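Uncharacterized protein (PDB 4TYZ) is of unknown function, but its C-terminal GRAM domain belongs to a family associated with sterol binding and transfer, which it may share. Local coordinates at residues Ile39-Leu44 and Ser56-Ile62. Sequence-based numbering, arbitrary orientation. Where two conformers were deposited one is given.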
# COMPACT_ATOMS: atom_id res chain seq x y z
N ILE A 39 -2.03 6.14 -2.33
CA ILE A 39 -1.79 6.07 -3.76
C ILE A 39 -1.60 7.48 -4.30
O ILE A 39 -2.46 8.34 -4.13
CB ILE A 39 -2.95 5.36 -4.45
CG1 ILE A 39 -2.98 3.89 -3.99
CG2 ILE A 39 -2.83 5.45 -5.96
CD1 ILE A 39 -4.23 3.18 -4.34
N THR A 40 -0.44 7.72 -4.91
CA THR A 40 -0.15 8.99 -5.54
C THR A 40 0.16 8.70 -7.01
O THR A 40 0.17 7.54 -7.43
CB THR A 40 1.02 9.74 -4.84
OG1 THR A 40 2.28 9.21 -5.29
CG2 THR A 40 0.92 9.60 -3.33
N PRO A 41 0.37 9.75 -7.82
CA PRO A 41 0.61 9.42 -9.23
C PRO A 41 1.88 8.59 -9.47
O PRO A 41 1.90 7.80 -10.42
CB PRO A 41 0.72 10.80 -9.89
CG PRO A 41 -0.11 11.70 -9.02
CD PRO A 41 0.13 11.19 -7.61
N HIS A 42 2.90 8.74 -8.63
CA HIS A 42 4.17 8.03 -8.86
C HIS A 42 4.53 7.01 -7.79
O HIS A 42 5.45 6.21 -8.01
CB HIS A 42 5.32 9.04 -8.98
CG HIS A 42 5.20 9.94 -10.16
ND1 HIS A 42 4.90 11.28 -10.04
CD2 HIS A 42 5.31 9.69 -11.49
CE1 HIS A 42 4.84 11.82 -11.25
NE2 HIS A 42 5.08 10.88 -12.14
N TRP A 43 3.82 7.02 -6.67
CA TRP A 43 4.22 6.24 -5.50
C TRP A 43 3.11 5.46 -4.84
O TRP A 43 1.96 5.89 -4.76
CB TRP A 43 4.86 7.16 -4.42
CG TRP A 43 6.09 7.83 -4.90
CD1 TRP A 43 6.15 8.99 -5.64
CD2 TRP A 43 7.44 7.39 -4.73
NE1 TRP A 43 7.47 9.29 -5.93
CE2 TRP A 43 8.28 8.33 -5.38
CE3 TRP A 43 8.03 6.30 -4.08
CZ2 TRP A 43 9.67 8.22 -5.40
CZ3 TRP A 43 9.42 6.18 -4.09
CH2 TRP A 43 10.22 7.13 -4.75
N LEU A 44 3.51 4.29 -4.37
CA LEU A 44 2.70 3.47 -3.50
C LEU A 44 3.32 3.53 -2.12
O LEU A 44 4.48 3.15 -1.95
CB LEU A 44 2.65 2.03 -4.00
CG LEU A 44 1.87 1.15 -3.05
CD1 LEU A 44 0.45 1.67 -2.95
CD2 LEU A 44 1.89 -0.30 -3.52
N SER A 56 7.79 3.44 0.96
CA SER A 56 7.30 4.05 -0.27
C SER A 56 8.03 3.41 -1.42
O SER A 56 9.25 3.22 -1.36
CB SER A 56 7.51 5.57 -0.28
OG SER A 56 8.88 5.89 -0.11
N ILE A 57 7.28 3.06 -2.46
CA ILE A 57 7.87 2.42 -3.62
C ILE A 57 7.30 3.07 -4.88
O ILE A 57 6.11 3.35 -4.96
CB ILE A 57 7.62 0.90 -3.61
CG1 ILE A 57 8.23 0.25 -4.85
CG2 ILE A 57 6.16 0.59 -3.51
CD1 ILE A 57 8.40 -1.22 -4.71
N GLU A 58 8.17 3.37 -5.83
CA GLU A 58 7.72 3.99 -7.07
C GLU A 58 7.05 2.93 -7.94
O GLU A 58 7.46 1.78 -7.93
CB GLU A 58 8.92 4.61 -7.81
CG GLU A 58 8.79 6.09 -8.16
CD GLU A 58 8.14 6.35 -9.52
OE1 GLU A 58 7.67 5.39 -10.17
OE2 GLU A 58 8.11 7.53 -9.96
N TYR A 59 6.02 3.30 -8.70
CA TYR A 59 5.41 2.30 -9.58
C TYR A 59 6.43 1.71 -10.56
O TYR A 59 6.28 0.54 -10.96
CB TYR A 59 4.22 2.88 -10.35
CG TYR A 59 3.12 3.26 -9.42
CD1 TYR A 59 2.42 2.29 -8.71
CD2 TYR A 59 2.80 4.60 -9.20
CE1 TYR A 59 1.42 2.66 -7.80
CE2 TYR A 59 1.81 4.97 -8.32
CZ TYR A 59 1.13 4.00 -7.63
OH TYR A 59 0.14 4.38 -6.75
N ASP A 60 7.47 2.46 -10.91
CA ASP A 60 8.45 1.92 -11.85
C ASP A 60 9.41 0.93 -11.18
O ASP A 60 10.29 0.37 -11.83
CB ASP A 60 9.20 3.05 -12.62
CG ASP A 60 10.15 3.90 -11.76
OD1 ASP A 60 10.36 3.64 -10.56
OD2 ASP A 60 10.75 4.86 -12.34
N GLU A 61 9.20 0.70 -9.88
CA GLU A 61 9.95 -0.29 -9.11
C GLU A 61 9.13 -1.57 -8.88
O GLU A 61 9.64 -2.54 -8.33
CB GLU A 61 10.38 0.29 -7.76
CG GLU A 61 11.36 1.45 -7.90
CD GLU A 61 11.81 2.02 -6.56
OE1 GLU A 61 13.04 2.10 -6.33
OE2 GLU A 61 10.95 2.43 -5.74
N ILE A 62 7.87 -1.54 -9.28
CA ILE A 62 6.94 -2.64 -9.02
C ILE A 62 6.87 -3.56 -10.23
O ILE A 62 6.56 -3.13 -11.33
CB ILE A 62 5.54 -2.12 -8.66
CG1 ILE A 62 5.59 -1.39 -7.32
CG2 ILE A 62 4.53 -3.28 -8.61
CD1 ILE A 62 4.28 -0.73 -6.94
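With CG lying opposite the carbonyl carbon (chi1 -62°), the indole of Trp43 leans across the neighbouring strand onto Glu58, whose chain bends at chi2 (-90°) against one ring face. Glu58 CG sits over the six-membered ring, 3.6 Å from its centroid, in a CH-pi contact. The carboxylate then runs alongside His42, OE2 coming within 3.3 Å of His42 CB, while OE1 accepts the Asp60 N-H and Glu58 N donates to Glu61 OE2, two bonds that brace the 3-10 turn. The Tyr59 ring packs against the backbone of loop 40-42: its CE2 edge meets Thr40 O at 3.2 Å, Leu44 N lies over one face, and the hydroxyl is 3.2 Å from Thr40 O and 3.1 Å from Trp43 O. Tyr59 N donates a hydrogen bond to His42 O (3.0 Å, 158°) from above the carbonyl plane. Leu44 and Ile57, a hydrogen-bonded antiparallel pair, exchange two backbone hydrogen bonds, and Leu44 CB packs on Ile57 CG2 at 3.8 Å. Leu44 also touches Leu103 of helix 96-107; on the other face, Trp43 rests on Leu13 and Glu16. Strand 54-58, hairpin partner of 43-48, thus passes through a 3-10 turn into strand 62-67 of the PH-like GRAM fold.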